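Local structure of exotoxin A (Pseudomonas aeruginosa, 1IKP) at residues 6-11 with 28-33; 40-45 with 173-178; 130-135 with 242-247; 198-203 with 223-228. The protein transfers ADP-ribose from NAD to a target, most likely elongation factor 2 as in related toxins, after its receptor-binding and targeting domains bring it into the cell. The protein carries 2 engineered substitutions. All blocks are in the same frame, centred on the assembly; numbering follows the deposited sequence.

Contact 1 of 4, residues 6-11 with 28-33; sequences DLWNEC and MSVDPA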
loop_
_atom_site.group_PDB
_atom_site.type_symbol
_atom_site.label_atom_id
_atom_site.label_comp_id
_atom_site.label_asym_id
_atom_site.label_seq_id
_atom_site.Cartn_x
_atom_site.Cartn_y
_atom_site.Cartn_z
ATOM N N ASP A 6 -34.439 -6.878 18.166
ATOM C CA ASP A 6 -34.100 -5.535 17.693
ATOM C C ASP A 6 -32.698 -5.219 18.179
ATOM O O ASP A 6 -32.503 -4.762 19.298
ATOM C CB ASP A 6 -35.098 -4.520 18.264
ATOM C CG ASP A 6 -34.942 -3.141 17.658
ATOM O OD1 ASP A 6 -33.810 -2.775 17.281
ATOM O OD2 ASP A 6 -35.956 -2.412 17.576
ATOM N N LEU A 7 -31.721 -5.475 17.316
ATOM C CA LEU A 7 -30.320 -5.273 17.646
ATOM C C LEU A 7 -29.951 -3.913 18.228
ATOM O O LEU A 7 -29.331 -3.820 19.293
ATOM C CB LEU A 7 -29.468 -5.532 16.399
ATOM C CG LEU A 7 -27.954 -5.323 16.493
ATOM C CD1 LEU A 7 -27.324 -6.390 17.362
ATOM C CD2 LEU A 7 -27.375 -5.364 15.087
ATOM N N TRP A 8 -30.339 -2.851 17.541
ATOM C CA TRP A 8 -29.966 -1.531 18.006
ATOM C C TRP A 8 -30.717 -0.992 19.196
ATOM O O TRP A 8 -30.242 -0.077 19.860
ATOM C CB TRP A 8 -30.018 -0.538 16.852
ATOM C CG TRP A 8 -28.997 -0.878 15.837
ATOM C CD1 TRP A 8 -27.791 -1.479 16.069
ATOM C CD2 TRP A 8 -29.063 -0.634 14.437
ATOM N NE1 TRP A 8 -27.104 -1.623 14.905
ATOM C CE2 TRP A 8 -27.853 -1.115 13.878
ATOM C CE3 TRP A 8 -30.016 -0.051 13.595
ATOM C CZ2 TRP A 8 -27.570 -1.034 12.511
ATOM C CZ3 TRP A 8 -29.740 0.032 12.233
ATOM C CH2 TRP A 8 -28.523 -0.457 11.704
ATOM N N ASN A 9 -31.882 -1.548 19.481
ATOM C CA ASN A 9 -32.617 -1.060 20.630
ATOM C C ASN A 9 -32.368 -1.914 21.858
ATOM O O ASN A 9 -32.203 -1.386 22.955
ATOM C CB ASN A 9 -34.108 -0.989 20.313
ATOM C CG ASN A 9 -34.460 0.232 19.487
ATOM O OD1 ASN A 9 -34.262 1.366 19.926
ATOM N ND2 ASN A 9 -34.975 0.010 18.284
ATOM N N GLU A 10 -32.293 -3.225 21.668
ATOM C CA GLU A 10 -32.100 -4.150 22.782
ATOM C C GLU A 10 -30.651 -4.413 23.156
ATOM O O GLU A 10 -30.349 -4.748 24.299
ATOM C CB GLU A 10 -32.760 -5.490 22.465
ATOM C CG GLU A 10 -34.270 -5.455 22.335
ATOM C CD GLU A 10 -34.810 -6.658 21.575
ATOM O OE1 GLU A 10 -34.274 -7.772 21.743
ATOM O OE2 GLU A 10 -35.782 -6.486 20.819
ATOM N N CYS A 11 -29.748 -4.281 22.193
ATOM C CA CYS A 11 -28.352 -4.564 22.463
ATOM C C CYS A 11 -27.439 -3.343 22.484
ATOM O O CYS A 11 -26.214 -3.494 22.456
ATOM C CB CYS A 11 -27.846 -5.601 21.448
ATOM S SG CYS A 11 -28.888 -7.096 21.312
ATOM N N MET A 28 -31.762 -4.284 10.080
ATOM C CA MET A 28 -30.900 -3.143 10.355
ATOM C C MET A 28 -31.315 -2.117 9.316
ATOM O O MET A 28 -30.914 -2.206 8.151
ATOM C CB MET A 28 -29.427 -3.519 10.162
ATOM C CG MET A 28 -28.916 -4.574 11.157
ATOM S SD MET A 28 -27.136 -4.961 10.984
ATOM C CE MET A 28 -27.040 -5.524 9.263
ATOM N N SER A 29 -32.136 -1.158 9.729
ATOM C CA SER A 29 -32.626 -0.137 8.814
ATOM C C SER A 29 -32.021 1.240 9.072
ATOM O O SER A 29 -31.993 1.713 10.205
ATOM C CB SER A 29 -34.149 -0.040 8.914
ATOM O OG SER A 29 -34.750 -1.312 8.763
ATOM N N VAL A 30 -31.549 1.868 8.003
ATOM C CA VAL A 30 -30.948 3.192 8.065
ATOM C C VAL A 30 -31.728 4.111 7.129
ATOM O O VAL A 30 -32.141 3.691 6.050
ATOM C CB VAL A 30 -29.469 3.139 7.626
ATOM C CG1 VAL A 30 -28.891 4.534 7.572
ATOM C CG2 VAL A 30 -28.672 2.270 8.598
ATOM N N ASP A 31 -31.935 5.358 7.550
ATOM C CA ASP A 31 -32.667 6.343 6.755
ATOM C C ASP A 31 -32.090 6.389 5.345
ATOM O O ASP A 31 -30.922 6.730 5.154
ATOM C CB ASP A 31 -32.551 7.727 7.400
ATOM C CG ASP A 31 -33.469 8.757 6.756
ATOM O OD1 ASP A 31 -33.571 8.785 5.510
ATOM O OD2 ASP A 31 -34.084 9.550 7.501
ATOM N N PRO A 32 -32.908 6.057 4.333
ATOM C CA PRO A 32 -32.452 6.063 2.939
ATOM C C PRO A 32 -31.805 7.371 2.497
ATOM O O PRO A 32 -30.945 7.376 1.617
ATOM C CB PRO A 32 -33.726 5.741 2.157
ATOM C CG PRO A 32 -34.809 6.289 3.035
ATOM C CD PRO A 32 -34.363 5.839 4.404
ATOM N N ALA A 33 -32.214 8.477 3.110
ATOM C CA ALA A 33 -31.654 9.778 2.763
ATOM C C ALA A 33 -30.139 9.782 2.970
ATOM O O ALA A 33 -29.425 10.606 2.395
ATOM C CB ALA A 33 -32.302 10.868 3.612
#
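Leu7 and Trp8, side by side on the short helix 7-10, reach the end of strand 24-29 with two different kinds of surface. Ahead of them Asp6 serves as the N-cap: its OD1 accepts from the backbone N of Asn9, met from well above the carboxylate plane, while OD2 takes the side-chain ND2 of the same asparagine at 2.7 Å. These bonds tie the N-cap to the first turn of the helix. Leu7 then presents one methyl, CD2, to the sulfur of Met28, with 4.1 Å between CD2 and SD. Trp8 carries most of the contact. With CG beside the backbone N (chi1 -65°), its indole reaches across to Met28-Val30, six-membered ring first. Its CH2 comes to 3.5 Å from Met28 CB, and Met28 CG stands over one face, displaced toward the rim. The Met28 sulfur lies 5.2 Å from the centroid of that six-membered ring, an oblique Met-aromatic contact. At the ring edge, in its plane, the backbone O of Ser29 is 3.5 Å from Trp8 CZ3, where the slightly positive rim suits a carbonyl oxygen. Val30 CG2 adds a looser touch on CH2. No hydrogen bond joins the two segments, so packing, apolar apart from the Ser29 carbonyl at the ring edge, joins helix to strand. Cys11, just past the helix, is disulfide-bonded to Cys15. The contact lies between strands of both large sheets: Leu7 and Met28 share Phe151 of strand 148-155, while Trp8 rests on Tyr45 of strand 40-49 and Val172 of strand 164-176.

Contact 2 of 4, residues 40-45 with 173-178; sequences QGVLHY and SVVMAQ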
loop_
_atom_site.group_PDB
_atom_site.type_symbol
_atom_site.label_atom_id
_atom_site.label_comp_id
_atom_site.label_asym_id
_atom_site.label_seq_id
_atom_site.Cartn_x
_atom_site.Cartn_y
_atom_site.Cartn_z
ATOM N N GLN A 40 -19.977 12.601 0.655
ATOM C CA GLN A 40 -19.349 11.302 0.845
ATOM C C GLN A 40 -19.256 11.032 2.323
ATOM O O GLN A 40 -19.084 11.946 3.131
ATOM C CB GLN A 40 -17.957 11.240 0.201
ATOM C CG GLN A 40 -16.992 12.318 0.626
ATOM C CD GLN A 40 -15.654 12.225 -0.097
ATOM O OE1 GLN A 40 -15.032 13.239 -0.378
ATOM N NE2 GLN A 40 -15.205 11.005 -0.387
ATOM N N GLY A 41 -19.387 9.766 2.694
ATOM C CA GLY A 41 -19.310 9.438 4.098
ATOM C C GLY A 41 -19.013 7.972 4.286
ATOM O O GLY A 41 -18.899 7.225 3.311
ATOM N N VAL A 42 -18.891 7.584 5.551
ATOM C CA VAL A 42 -18.646 6.203 5.951
ATOM C C VAL A 42 -19.571 5.824 7.108
ATOM O O VAL A 42 -19.634 6.528 8.129
ATOM C CB VAL A 42 -17.204 5.998 6.425
ATOM C CG1 VAL A 42 -17.015 4.550 6.918
ATOM C CG2 VAL A 42 -16.216 6.291 5.300
ATOM N N LEU A 43 -20.309 4.734 6.934
ATOM C CA LEU A 43 -21.163 4.189 7.973
ATOM C C LEU A 43 -20.293 3.179 8.712
ATOM O O LEU A 43 -19.702 2.298 8.078
ATOM C CB LEU A 43 -22.364 3.452 7.374
ATOM C CG LEU A 43 -23.429 4.362 6.782
ATOM C CD1 LEU A 43 -24.354 3.571 5.877
ATOM C CD2 LEU A 43 -24.216 5.011 7.937
ATOM N N HIS A 44 -20.187 3.325 10.031
ATOM C CA HIS A 44 -19.404 2.402 10.838
ATOM C C HIS A 44 -20.365 1.598 11.712
ATOM O O HIS A 44 -21.012 2.149 12.626
ATOM C CB HIS A 44 -18.418 3.190 11.711
ATOM C CG HIS A 44 -17.584 2.344 12.620
ATOM N ND1 HIS A 44 -16.658 2.877 13.493
ATOM C CD2 HIS A 44 -17.498 1.000 12.760
ATOM C CE1 HIS A 44 -16.036 1.903 14.129
ATOM N NE2 HIS A 44 -16.527 0.752 13.697
ATOM N N TYR A 45 -20.486 0.317 11.385
ATOM C CA TYR A 45 -21.339 -0.633 12.111
ATOM C C TYR A 45 -20.471 -1.384 13.110
ATOM O O TYR A 45 -19.402 -1.860 12.759
ATOM C CB TYR A 45 -21.948 -1.663 11.154
ATOM C CG TYR A 45 -22.966 -1.115 10.187
ATOM C CD1 TYR A 45 -24.335 -1.210 10.456
ATOM C CD2 TYR A 45 -22.566 -0.500 8.998
ATOM C CE1 TYR A 45 -25.285 -0.713 9.571
ATOM C CE2 TYR A 45 -23.513 0.007 8.102
ATOM C CZ TYR A 45 -24.862 -0.101 8.388
ATOM O OH TYR A 45 -25.819 0.398 7.516
ATOM N N SER A 173 -22.848 4.440 13.256
ATOM C CA SER A 173 -22.565 5.861 13.179
ATOM C C SER A 173 -22.236 6.204 11.751
ATOM O O SER A 173 -21.991 5.321 10.930
ATOM C CB SER A 173 -21.373 6.215 14.071
ATOM O OG SER A 173 -20.178 5.563 13.656
ATOM N N VAL A 174 -22.275 7.488 11.438
ATOM C CA VAL A 174 -21.916 7.936 10.109
ATOM C C VAL A 174 -21.005 9.125 10.246
ATOM O O VAL A 174 -21.171 9.960 11.140
ATOM C CB VAL A 174 -23.133 8.355 9.270
ATOM C CG1 VAL A 174 -23.833 9.561 9.908
ATOM C CG2 VAL A 174 -22.693 8.686 7.829
ATOM N N VAL A 175 -19.998 9.180 9.387
ATOM C CA VAL A 175 -19.082 10.303 9.352
ATOM C C VAL A 175 -19.170 10.869 7.944
ATOM O O VAL A 175 -19.040 10.147 6.950
ATOM C CB VAL A 175 -17.632 9.913 9.706
ATOM C CG1 VAL A 175 -17.126 8.832 8.783
ATOM C CG2 VAL A 175 -16.736 11.126 9.604
ATOM N N MET A 176 -19.459 12.163 7.862
ATOM C CA MET A 176 -19.607 12.828 6.584
ATOM C C MET A 176 -18.433 13.765 6.372
ATOM O O MET A 176 -18.034 14.506 7.274
ATOM C CB MET A 176 -20.911 13.633 6.547
ATOM C CG MET A 176 -22.181 12.829 6.630
ATOM S SD MET A 176 -22.387 11.667 5.258
ATOM C CE MET A 176 -22.412 12.835 3.861
ATOM N N ALA A 177 -17.879 13.732 5.169
ATOM C CA ALA A 177 -16.755 14.591 4.860
ATOM C C ALA A 177 -17.286 15.987 4.608
ATOM O O ALA A 177 -18.482 16.173 4.399
ATOM C CB ALA A 177 -16.023 14.083 3.619
ATOM N N GLN A 178 -16.382 16.955 4.624
ATOM C CA GLN A 178 -16.761 18.336 4.369
ATOM C C GLN A 178 -17.245 18.488 2.927
ATOM O O GLN A 178 -16.543 18.109 1.994
ATOM C CB GLN A 178 -15.569 19.253 4.617
ATOM C CG GLN A 178 -15.884 20.725 4.436
ATOM C CD GLN A 178 -14.720 21.602 4.818
ATOM O OE1 GLN A 178 -13.694 21.618 4.134
ATOM N NE2 GLN A 178 -14.857 22.330 5.928
HETATM O O HOH W 1 -19.924 15.156 2.422
HETATM O O HOH W 2 -18.944 6.567 11.237
#
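Val42 and Val175 face each other as a hydrogen-bonded antiparallel pair, their backbones joined by Val42 N to Val175 O (2.9 Å) and Val175 N to Val42 O. His44 and Ser173 form the next such pair, and Ala177 N adds an almost straight bond to Gln40 O (176° at the hydrogen). Val42 and Val175 also meet through their side chains, CB of Val42 lying 3.7 Å from CG1 of Val175. On the other face, Leu43 places its CD2 methyl 3.8 Å from CB of Val174. Met176 folds back over Gly41: bends at chi2 and chi3 carry its SD to 4.0 Å from the glycine CA. With no side chain on Gly41, the thioether can lie against its backbone.

Two waters extend the pairing. One accepts from Gln40 N and donates to Ala177 O, continuing the ladder beyond the last direct bond; the other donates to Val42 O and is 2.9 Å from Ser173 OG. Farther out, His44 NE2 is tied to Asn100 and Gln40 NE2 to the backbone O of Arg186. Strands 97-106 and 224-228 flank the pair in the mixed sheet of the binding domain, which belongs to the concanavalin clan of beta folds. Five direct bonds, one almost straight, and bridging water thus meet the backbone polarity, while packing is apolar around Leu43, Val174 and Met176 and mixed where the two valines neighbour His44 and Ser173.

Contact 3 of 4, residues 130-135 with 242-247; sequences SPIYTI and TVISHR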
loop_
_atom_site.group_PDB
_atom_site.type_symbol
_atom_site.label_atom_id
_atom_site.label_comp_id
_atom_site.label_asym_id
_atom_site.label_seq_id
_atom_site.Cartn_x
_atom_site.Cartn_y
_atom_site.Cartn_z
ATOM N N SER A 130 -7.191 -6.766 14.433
ATOM C CA SER A 130 -6.959 -7.606 13.275
ATOM C C SER A 130 -6.608 -6.732 12.077
ATOM O O SER A 130 -6.641 -5.519 12.154
ATOM C CB SER A 130 -8.262 -8.318 12.865
ATOM O OG SER A 130 -9.193 -7.400 12.250
ATOM N N PRO A 131 -6.216 -7.375 10.975
ATOM C CA PRO A 131 -5.928 -6.627 9.761
ATOM C C PRO A 131 -7.306 -6.046 9.351
ATOM O O PRO A 131 -8.372 -6.470 9.850
ATOM C CB PRO A 131 -5.553 -7.723 8.775
ATOM C CG PRO A 131 -4.827 -8.708 9.608
ATOM C CD PRO A 131 -5.661 -8.746 10.897
ATOM N N ILE A 132 -7.273 -5.069 8.453
ATOM C CA ILE A 132 -8.471 -4.477 7.869
ATOM C C ILE A 132 -8.718 -5.309 6.594
ATOM O O ILE A 132 -7.868 -5.353 5.704
ATOM C CB ILE A 132 -8.238 -3.008 7.523
ATOM C CG1 ILE A 132 -7.888 -2.248 8.809
ATOM C CG2 ILE A 132 -9.479 -2.427 6.845
ATOM C CD1 ILE A 132 -7.468 -0.818 8.601
ATOM N N TYR A 133 -9.863 -5.976 6.538
ATOM C CA TYR A 133 -10.202 -6.860 5.427
ATOM C C TYR A 133 -11.148 -6.181 4.449
ATOM O O TYR A 133 -12.083 -5.500 4.854
ATOM C CB TYR A 133 -10.834 -8.152 5.962
ATOM C CG TYR A 133 -9.936 -8.925 6.903
ATOM C CD1 TYR A 133 -8.830 -9.639 6.444
ATOM C CD2 TYR A 133 -10.219 -8.958 8.267
ATOM C CE1 TYR A 133 -8.029 -10.381 7.323
ATOM C CE2 TYR A 133 -9.436 -9.676 9.133
ATOM C CZ TYR A 133 -8.350 -10.394 8.669
ATOM O OH TYR A 133 -7.606 -11.148 9.536
ATOM N N THR A 134 -10.891 -6.347 3.151
ATOM C CA THR A 134 -11.744 -5.729 2.146
ATOM C C THR A 134 -12.607 -6.773 1.383
ATOM O O THR A 134 -12.085 -7.747 0.840
ATOM C CB THR A 134 -10.880 -4.946 1.137
ATOM O OG1 THR A 134 -10.223 -3.870 1.817
ATOM C CG2 THR A 134 -11.739 -4.365 0.014
ATOM N N ILE A 135 -13.918 -6.540 1.328
ATOM C CA ILE A 135 -14.852 -7.444 0.625
ATOM C C ILE A 135 -15.655 -6.713 -0.430
ATOM O O ILE A 135 -16.433 -5.818 -0.124
ATOM C CB ILE A 135 -15.796 -8.149 1.635
ATOM C CG1 ILE A 135 -14.954 -8.965 2.619
ATOM C CG2 ILE A 135 -16.771 -9.067 0.881
ATOM C CD1 ILE A 135 -15.760 -9.669 3.715
ATOM N N THR A 242 1.601 -3.384 17.123
ATOM C CA THR A 242 1.548 -4.009 15.802
ATOM C C THR A 242 1.133 -3.001 14.725
ATOM O O THR A 242 0.112 -2.324 14.857
ATOM C CB THR A 242 0.539 -5.166 15.801
ATOM O OG1 THR A 242 0.861 -6.071 16.866
ATOM C CG2 THR A 242 0.578 -5.913 14.478
ATOM N N VAL A 243 1.899 -2.907 13.642
ATOM C CA VAL A 243 1.543 -1.949 12.616
ATOM C C VAL A 243 0.175 -2.252 12.008
ATOM O O VAL A 243 -0.280 -3.410 11.963
ATOM C CB VAL A 243 2.600 -1.892 11.481
ATOM C CG1 VAL A 243 3.957 -1.460 12.044
ATOM C CG2 VAL A 243 2.730 -3.224 10.807
ATOM N N ILE A 244 -0.490 -1.199 11.572
ATOM C CA ILE A 244 -1.790 -1.349 10.933
ATOM C C ILE A 244 -1.585 -2.126 9.648
ATOM O O ILE A 244 -0.643 -1.860 8.893
ATOM C CB ILE A 244 -2.387 0.015 10.567
ATOM C CG1 ILE A 244 -2.619 0.842 11.846
ATOM C CG2 ILE A 244 -3.689 -0.154 9.815
ATOM C CD1 ILE A 244 -2.855 2.311 11.543
ATOM N N SER A 245 -2.442 -3.105 9.394
ATOM C CA SER A 245 -2.322 -3.830 8.135
ATOM C C SER A 245 -3.653 -4.019 7.465
ATOM O O SER A 245 -4.689 -3.970 8.093
ATOM C CB SER A 245 -1.679 -5.208 8.343
ATOM O OG SER A 245 -2.582 -6.133 8.968
ATOM N N HIS A 246 -3.603 -4.208 6.150
ATOM C CA HIS A 246 -4.772 -4.510 5.337
ATOM C C HIS A 246 -4.479 -5.879 4.706
ATOM O O HIS A 246 -3.325 -6.295 4.593
ATOM C CB HIS A 246 -4.923 -3.529 4.173
ATOM C CG HIS A 246 -5.683 -2.278 4.488
ATOM N ND1 HIS A 246 -5.109 -1.189 5.115
ATOM C CD2 HIS A 246 -6.956 -1.919 4.197
ATOM C CE1 HIS A 246 -6.000 -0.215 5.191
ATOM N NE2 HIS A 246 -7.126 -0.627 4.641
ATOM N N ARG A 247 -5.528 -6.595 4.327
ATOM C CA ARG A 247 -5.368 -7.864 3.598
ATOM C C ARG A 247 -6.458 -7.900 2.540
ATOM O O ARG A 247 -7.625 -7.553 2.810
ATOM C CB ARG A 247 -5.446 -9.089 4.522
ATOM C CG ARG A 247 -5.100 -10.399 3.799
ATOM C CD ARG A 247 -4.561 -11.467 4.766
ATOM N NE ARG A 247 -4.188 -12.695 4.076
ATOM C CZ ARG A 247 -3.165 -13.483 4.403
ATOM N NH1 ARG A 247 -2.355 -13.205 5.421
ATOM N NH2 ARG A 247 -2.963 -14.588 3.699
HETATM O O HOH W 3 -4.493 -3.646 11.523
#
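Ile244 opens the contact with Ile132, methyl to methyl, its CG2 lying 4.0 Å from CD1 of Ile132 where strand 245-248 begins to run parallel to strand 126-136. This parallel pairing continues the mixed sheet of the binding domain, whose other neighbouring strands here are largely antiparallel. At Ser245 the backbone O accepts from Ile132 N (2.8 Å), and a water that donates to Ser130 O receives the N-H of Ser245. The serine side chain, OG set between its own N and carbonyl carbon (chi1 74°), abuts the ring of Pro131, with OG 3.4 Å from CB.

His246 pairs with Ile132 and turns its imidazole across the isoleucine. Ile132 CB sits over one ring face, 3.9 Å from the centroid and 17° off the normal, a CH-pi contact, while CG2 and CD1 extend along the same ring. His246 NE2 is buried without a hydrogen-bonding partner in the model; its near neighbour across the contact is Ile132 CG2.

Arg247 N donates to Ile132 O, and its O receives a long, weak bond from Thr134 N. Its extended side chain leads off to salt bridges with Asp366 and Asp387, beside strands 367-371 and 389-393 farther along the sheet. The guanidinium is thus claimed from outside, and what Arg247 offers to Tyr133 is aliphatic: CB lies 3.9 Å from the ring atom CD1.

Contact 4 of 4, residues 198-203 with 223-228; sequences LLDQLD and KIYRVL. Engineered in segment 198-203: Gln201 (natural residue Pro).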
loop_
_atom_site.group_PDB
_atom_site.type_symbol
_atom_site.label_atom_id
_atom_site.label_comp_id
_atom_site.label_asym_id
_atom_site.label_seq_id
_atom_site.Cartn_x
_atom_site.Cartn_y
_atom_site.Cartn_z
ATOM N N LEU A 198 -10.616 8.258 9.971
ATOM C CA LEU A 198 -11.980 8.700 9.687
ATOM C C LEU A 198 -12.967 8.248 10.770
ATOM O O LEU A 198 -14.112 8.720 10.820
ATOM C CB LEU A 198 -12.464 8.126 8.360
ATOM C CG LEU A 198 -11.572 8.274 7.139
ATOM C CD1 LEU A 198 -12.288 7.718 5.937
ATOM C CD2 LEU A 198 -11.223 9.726 6.926
ATOM N N LEU A 199 -12.511 7.362 11.642
ATOM C CA LEU A 199 -13.381 6.762 12.648
ATOM C C LEU A 199 -13.168 7.327 14.043
ATOM O O LEU A 199 -12.170 7.046 14.693
ATOM C CB LEU A 199 -13.156 5.242 12.641
ATOM C CG LEU A 199 -13.159 4.589 11.235
ATOM C CD1 LEU A 199 -12.790 3.121 11.362
ATOM C CD2 LEU A 199 -14.518 4.769 10.587
ATOM N N ASP A 200 -14.132 8.116 14.497
ATOM C CA ASP A 200 -14.042 8.735 15.811
ATOM C C ASP A 200 -13.891 7.698 16.914
ATOM O O ASP A 200 -13.205 7.931 17.909
ATOM C CB ASP A 200 -15.279 9.597 16.064
ATOM C CG ASP A 200 -15.378 10.766 15.100
ATOM O OD1 ASP A 200 -15.412 10.529 13.872
ATOM O OD2 ASP A 200 -15.418 11.921 15.570
ATOM N N GLN A 201 -14.522 6.546 16.730
ATOM C CA GLN A 201 -14.457 5.487 17.724
ATOM C C GLN A 201 -13.038 4.976 17.932
ATOM O O GLN A 201 -12.755 4.308 18.927
ATOM C CB GLN A 201 -15.385 4.338 17.313
ATOM C CG GLN A 201 -16.863 4.705 17.383
ATOM C CD GLN A 201 -17.748 3.738 16.624
ATOM O OE1 GLN A 201 -17.654 2.522 16.798
ATOM N NE2 GLN A 201 -18.625 4.275 15.778
ATOM N N LEU A 202 -12.139 5.313 17.010
ATOM C CA LEU A 202 -10.754 4.874 17.100
ATOM C C LEU A 202 -9.730 6.015 17.125
ATOM O O LEU A 202 -8.577 5.841 16.705
ATOM C CB LEU A 202 -10.438 3.931 15.938
ATOM C CG LEU A 202 -11.214 2.613 15.950
ATOM C CD1 LEU A 202 -10.705 1.717 14.840
ATOM C CD2 LEU A 202 -11.047 1.928 17.301
ATOM N N ASP A 203 -10.133 7.172 17.636
ATOM C CA ASP A 203 -9.212 8.308 17.697
ATOM C C ASP A 203 -7.947 7.962 18.469
ATOM O O ASP A 203 -8.015 7.357 19.536
ATOM C CB ASP A 203 -9.883 9.519 18.349
ATOM C CG ASP A 203 -10.963 10.119 17.481
ATOM O OD1 ASP A 203 -10.722 10.291 16.266
ATOM O OD2 ASP A 203 -12.049 10.429 18.014
ATOM N N LYS A 223 -14.520 16.542 8.854
ATOM C CA LYS A 223 -15.653 15.626 8.933
ATOM C C LYS A 223 -16.588 15.896 10.115
ATOM O O LYS A 223 -16.187 16.498 11.110
ATOM C CB LYS A 223 -15.134 14.187 9.021
ATOM C CG LYS A 223 -14.270 13.927 10.238
ATOM C CD LYS A 223 -13.503 12.612 10.106
ATOM C CE LYS A 223 -12.357 12.538 11.100
ATOM N NZ LYS A 223 -12.801 12.600 12.521
ATOM N N ILE A 224 -17.829 15.444 9.966
ATOM C CA ILE A 224 -18.858 15.571 10.999
ATOM C C ILE A 224 -19.355 14.162 11.304
ATOM O O ILE A 224 -19.756 13.416 10.397
ATOM C CB ILE A 224 -20.030 16.438 10.526
ATOM C CG1 ILE A 224 -19.534 17.867 10.274
ATOM C CG2 ILE A 224 -21.131 16.443 11.591
ATOM C CD1 ILE A 224 -20.552 18.769 9.631
ATOM N N TYR A 225 -19.348 13.825 12.591
ATOM C CA TYR A 225 -19.732 12.505 13.108
ATOM C C TYR A 225 -21.086 12.463 13.816
ATOM O O TYR A 225 -21.415 13.358 14.576
ATOM C CB TYR A 225 -18.655 12.057 14.091
ATOM C CG TYR A 225 -18.966 10.799 14.854
ATOM C CD1 TYR A 225 -18.719 9.549 14.296
ATOM C CD2 TYR A 225 -19.494 10.859 16.152
ATOM C CE1 TYR A 225 -18.984 8.389 15.004
ATOM C CE2 TYR A 225 -19.764 9.699 16.869
ATOM C CZ TYR A 225 -19.506 8.467 16.287
ATOM O OH TYR A 225 -19.761 7.305 16.971
ATOM N N ARG A 226 -21.854 11.405 13.594
ATOM C CA ARG A 226 -23.156 11.258 14.244
ATOM C C ARG A 226 -23.521 9.805 14.469
ATOM O O ARG A 226 -23.315 8.969 13.590
ATOM C CB ARG A 226 -24.266 11.857 13.389
ATOM C CG ARG A 226 -24.244 13.355 13.253
ATOM C CD ARG A 226 -24.757 13.732 11.886
ATOM N NE ARG A 226 -26.032 13.099 11.579
ATOM C CZ ARG A 226 -26.450 12.838 10.346
ATOM N NH1 ARG A 226 -25.692 13.151 9.305
ATOM N NH2 ARG A 226 -27.629 12.267 10.152
ATOM N N VAL A 227 -24.065 9.508 15.646
ATOM C CA VAL A 227 -24.535 8.161 15.943
ATOM C C VAL A 227 -25.946 8.104 15.357
ATOM O O VAL A 227 -26.790 8.967 15.642
ATOM C CB VAL A 227 -24.630 7.881 17.472
ATOM C CG1 VAL A 227 -25.318 6.533 17.716
ATOM C CG2 VAL A 227 -23.244 7.885 18.091
ATOM N N LEU A 228 -26.212 7.102 14.531
ATOM C CA LEU A 228 -27.532 6.970 13.924
ATOM C C LEU A 228 -28.466 6.034 14.702
ATOM O O LEU A 228 -29.681 6.240 14.742
ATOM C CB LEU A 228 -27.396 6.483 12.473
ATOM C CG LEU A 228 -26.632 7.389 11.495
ATOM C CD1 LEU A 228 -26.554 6.710 10.137
ATOM C CD2 LEU A 228 -27.332 8.748 11.361
#
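Asp200 lies against the ring of Tyr225, its carboxylate stacked on the aromatic plane at an interplanar angle of 24° while the two side chains run in opposite directions. The CB of Asp200 stands over one face, 4.0 Å from the ring centroid and 15° off its normal, a CH-pi contact displaced toward the rim. The carboxylate itself slides toward the base of the ring, with OD1 3.5 Å from CD1 of Tyr225. This flat apposition depends on Tyr225 swinging CG away from its backbone N (chi1 173°), which sends the ring across to the loop.

Lys223 reaches the same oxygen from the side turned away from the ring. Its chain bends at the last torsion and brings NZ to 3.6 Å from Asp200 OD1, a rather long salt bridge, while CD passes near Leu198 O. The ammonium would be expected to favour the charged form of the carboxylate over the ring.

Gln201, an engineered residue, crosses Tyr225 at about a right angle. Its amide is steeply inclined to the ring, and NE2 makes a weak bond to the hydroxyl OH at 3.4 Å, from near the ring plane. Its OE1 turns to Ser46 in another weak bond. Just behind, the O of Asp200 accepts from Lys234. A short 3-10 turn at 200-201 is packed on the face of the sheet that carries Tyr225, Ser173 and His44, near its margin at strand 224-228, a loop laid over the beta sheet of the binding domain.

All four contacts belong to the receptor-binding domain. Contacts 2 and 4 are close neighbours, their centres about 7 Å apart: strand 164-176 lies between strands 40-49 and 224-228, and Val174 N and Met176 N probably bond to Arg226 O and Ile224 O. Contact 1, about 16 Å from contact 2, touches it through Trp8 and Val30 on Tyr45, and meets contact 4 where Val30 packs on Leu228. Contact 3 stands apart, about 20 Å from contact 2 and touching none, yet reaches the same mixed sheet. Contact 1 closes first along the chain; contacts 2 and 3 interleave, and contact 4 falls between the segments of contact 3, after contact 2 closes, stitching distant sequence into one sheet.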